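Endoglucanase (Clostridium thermocellum, PDB 2E4T) hydrolyses internal beta-1,4-glucosidic bonds of cellulose and xyloglucan, this chain being the family 44 catalytic module of a larger multidomain enzyme. Local coordinates at residues D456-S467 and N498-A506. Numbering follows the deposited sequence.
Sequences DQPTTFNFSIDS and NTFTYTVPA
Phe463 and Phe500, a hydrogen-bonded pair of two antiparallel strands, run side by side, their ring planes 14° apart and slid so that Phe500 CZ lies over the rim of one face of the Phe463 ring. CB of Phe463 adds a CH-pi contact over the centre of the Phe500 face, 3.7 Å from the centroid. In Phe500 a chi1 of 61° places CG between the backbone N and carbonyl carbon and swings the ring end toward Phe463. Ile465 CD1 reaches Phe500 CE2 at 3.9 Å, and Val504 CG2 meets the edge of the Phe461 ring, 3.8 Å from CD2.

The other face is polar and suits threonine: beta-branching favours the extended backbone, and the hydroxyl can bond across the strands. Thr460 OG1 and Thr503 OG1 share a hydrogen bond of 2.7 Å, and Thr501 OG1 donates to Asn462 OD1 at 2.8 Å. Reciprocal backbone bonds join Thr459 with Val504, Phe461 with Tyr502 and Phe463 with Phe500. Asn498 adopts a left-handed conformation that asparagine tolerates well; its backbone O accepts the Ile465 N-H, while ND2 donates to Lys469 O and OD1 accepts Tyr471 N.

Strand 499-504 is outermost in its sheet, and 459-466 joins it to strand 8-22. Ile448, Leu450 and Leu514 pack against the aromatic face in the core of the beta-sandwich domain. Backbone bonds thus fix the register, apolar groups anchor the edge strand inward, and side-chain bonds add to its outer surface.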
# COMPACT_ATOMS: atom_id res chain seq x y z
N ASP A 456 27.08 10.19 -8.82
CA ASP A 456 27.84 10.91 -9.87
C ASP A 456 28.99 10.09 -10.41
O ASP A 456 29.91 10.68 -10.96
CB ASP A 456 28.35 12.24 -9.39
CG ASP A 456 28.92 12.10 -8.06
OD1 ASP A 456 29.60 11.05 -7.90
OD2 ASP A 456 28.60 12.91 -7.16
N GLN A 457 28.91 8.77 -10.38
CA GLN A 457 29.87 7.89 -11.04
C GLN A 457 29.17 6.61 -11.42
O GLN A 457 28.22 6.18 -10.72
CB GLN A 457 31.04 7.55 -10.07
CG GLN A 457 32.01 8.68 -9.74
CD GLN A 457 32.60 9.42 -10.97
OE1 GLN A 457 32.81 10.64 -10.93
NE2 GLN A 457 32.88 8.70 -12.03
N PRO A 458 29.63 5.93 -12.48
CA PRO A 458 29.16 4.58 -12.75
C PRO A 458 29.56 3.61 -11.63
O PRO A 458 30.48 3.90 -10.82
CB PRO A 458 29.87 4.21 -14.07
CG PRO A 458 31.12 5.09 -14.06
CD PRO A 458 30.79 6.33 -13.31
N THR A 459 28.90 2.46 -11.63
CA THR A 459 29.30 1.38 -10.73
C THR A 459 29.45 0.10 -11.57
O THR A 459 28.59 -0.22 -12.40
CB THR A 459 28.26 1.16 -9.62
OG1 THR A 459 28.14 2.37 -8.90
CG2 THR A 459 28.66 0.02 -8.68
N THR A 460 30.57 -0.61 -11.34
CA THR A 460 30.81 -1.89 -12.01
C THR A 460 30.33 -3.02 -11.11
O THR A 460 30.81 -3.13 -9.98
CB THR A 460 32.32 -2.03 -12.33
OG1 THR A 460 32.67 -0.98 -13.24
CG2 THR A 460 32.61 -3.41 -12.89
N PHE A 461 29.45 -3.86 -11.64
CA PHE A 461 28.94 -4.99 -10.88
C PHE A 461 29.47 -6.29 -11.44
O PHE A 461 29.35 -6.59 -12.61
CB PHE A 461 27.38 -4.99 -10.98
CG PHE A 461 26.76 -3.83 -10.29
CD1 PHE A 461 26.57 -3.83 -8.91
CD2 PHE A 461 26.37 -2.69 -11.02
CE1 PHE A 461 25.98 -2.74 -8.27
CE2 PHE A 461 25.76 -1.61 -10.40
CZ PHE A 461 25.56 -1.63 -9.02
N ASN A 462 30.12 -7.05 -10.55
CA ASN A 462 30.57 -8.41 -10.90
C ASN A 462 29.55 -9.42 -10.38
O ASN A 462 29.41 -9.56 -9.16
CB ASN A 462 31.94 -8.69 -10.26
CG ASN A 462 33.03 -7.83 -10.86
OD1 ASN A 462 33.01 -7.53 -12.05
ND2 ASN A 462 33.94 -7.34 -10.01
N PHE A 463 28.83 -10.05 -11.30
CA PHE A 463 27.81 -11.03 -10.96
C PHE A 463 28.36 -12.44 -10.93
O PHE A 463 29.10 -12.85 -11.85
CB PHE A 463 26.69 -11.01 -11.99
CG PHE A 463 25.70 -9.88 -11.83
CD1 PHE A 463 24.50 -10.13 -11.18
CD2 PHE A 463 25.97 -8.59 -12.25
CE1 PHE A 463 23.54 -9.14 -11.01
CE2 PHE A 463 24.97 -7.59 -12.10
CZ PHE A 463 23.77 -7.90 -11.49
N SER A 464 27.96 -13.20 -9.91
CA SER A 464 28.23 -14.64 -9.83
C SER A 464 26.91 -15.31 -9.47
O SER A 464 26.31 -14.93 -8.44
CB SER A 464 29.27 -14.90 -8.73
OG SER A 464 30.49 -14.27 -8.98
N ILE A 465 26.47 -16.24 -10.29
CA ILE A 465 25.15 -16.86 -10.15
C ILE A 465 25.31 -18.37 -10.02
O ILE A 465 26.00 -19.00 -10.85
CB ILE A 465 24.28 -16.51 -11.34
CG1 ILE A 465 24.11 -14.99 -11.43
CG2 ILE A 465 22.92 -17.20 -11.25
CD1 ILE A 465 23.58 -14.50 -12.77
N ASP A 466 24.65 -18.96 -9.02
CA ASP A 466 24.49 -20.39 -8.91
C ASP A 466 23.09 -20.74 -9.39
O ASP A 466 22.12 -20.29 -8.77
CB ASP A 466 24.72 -20.80 -7.47
CG ASP A 466 26.15 -20.58 -6.98
OD1 ASP A 466 27.11 -20.51 -7.77
OD2 ASP A 466 26.31 -20.53 -5.75
N SER A 467 22.95 -21.53 -10.45
CA SER A 467 21.65 -21.88 -11.01
C SER A 467 21.65 -23.22 -11.61
O SER A 467 22.73 -23.70 -11.94
CB SER A 467 21.29 -20.90 -12.11
OG SER A 467 20.10 -21.33 -12.74
N ASN A 498 28.19 -18.62 -15.71
CA ASN A 498 27.20 -17.86 -14.91
C ASN A 498 27.86 -16.72 -14.13
O ASN A 498 27.33 -16.31 -13.09
CB ASN A 498 26.39 -18.83 -14.03
CG ASN A 498 25.25 -19.44 -14.79
OD1 ASN A 498 24.88 -19.03 -15.87
ND2 ASN A 498 24.65 -20.48 -14.18
N THR A 499 28.92 -16.15 -14.69
CA THR A 499 29.52 -14.93 -14.19
C THR A 499 29.57 -13.93 -15.32
O THR A 499 29.79 -14.29 -16.49
CB THR A 499 30.93 -15.14 -13.60
OG1 THR A 499 31.88 -15.37 -14.68
CG2 THR A 499 30.96 -16.27 -12.58
N PHE A 500 29.43 -12.65 -14.99
CA PHE A 500 29.59 -11.57 -15.96
C PHE A 500 29.86 -10.29 -15.19
O PHE A 500 29.60 -10.21 -13.99
CB PHE A 500 28.39 -11.45 -16.92
CG PHE A 500 27.09 -11.14 -16.24
CD1 PHE A 500 26.68 -9.81 -16.04
CD2 PHE A 500 26.24 -12.14 -15.83
CE1 PHE A 500 25.46 -9.50 -15.46
CE2 PHE A 500 25.02 -11.85 -15.23
CZ PHE A 500 24.65 -10.52 -15.05
N THR A 501 30.35 -9.28 -15.92
CA THR A 501 30.55 -7.96 -15.35
C THR A 501 29.72 -6.96 -16.15
O THR A 501 29.75 -6.97 -17.38
CB THR A 501 32.03 -7.58 -15.44
OG1 THR A 501 32.78 -8.51 -14.64
CG2 THR A 501 32.30 -6.14 -15.02
N TYR A 502 29.04 -6.05 -15.42
CA TYR A 502 28.16 -5.12 -16.06
C TYR A 502 28.29 -3.78 -15.34
O TYR A 502 28.04 -3.68 -14.14
CB TYR A 502 26.71 -5.62 -15.96
CG TYR A 502 25.71 -4.81 -16.77
CD1 TYR A 502 25.87 -4.64 -18.15
CD2 TYR A 502 24.57 -4.26 -16.18
CE1 TYR A 502 24.95 -3.96 -18.92
CE2 TYR A 502 23.64 -3.60 -16.95
CZ TYR A 502 23.82 -3.40 -18.30
OH TYR A 502 22.88 -2.72 -19.03
N THR A 503 28.75 -2.76 -16.06
CA THR A 503 28.90 -1.43 -15.51
C THR A 503 27.68 -0.60 -15.90
O THR A 503 27.28 -0.55 -17.07
CB THR A 503 30.19 -0.77 -16.03
OG1 THR A 503 31.29 -1.56 -15.53
CG2 THR A 503 30.29 0.68 -15.57
N VAL A 504 27.11 0.06 -14.87
CA VAL A 504 25.88 0.78 -14.99
C VAL A 504 26.19 2.27 -14.70
O VAL A 504 26.88 2.57 -13.72
CB VAL A 504 24.85 0.23 -13.87
CG1 VAL A 504 23.52 0.96 -13.90
CG2 VAL A 504 24.61 -1.27 -14.05
N PRO A 505 25.68 3.21 -15.52
CA PRO A 505 25.87 4.63 -15.18
C PRO A 505 25.26 5.01 -13.83
O PRO A 505 24.42 4.30 -13.26
CB PRO A 505 25.16 5.36 -16.32
CG PRO A 505 25.16 4.34 -17.46
CD PRO A 505 24.94 3.04 -16.77
N ALA A 506 25.71 6.15 -13.32
CA ALA A 506 25.15 6.75 -12.13
C ALA A 506 23.60 6.80 -12.27
O ALA A 506 23.05 7.01 -13.35
CB ALA A 506 25.66 8.17 -11.98
O HOH W 1 25.80 -21.65 -11.78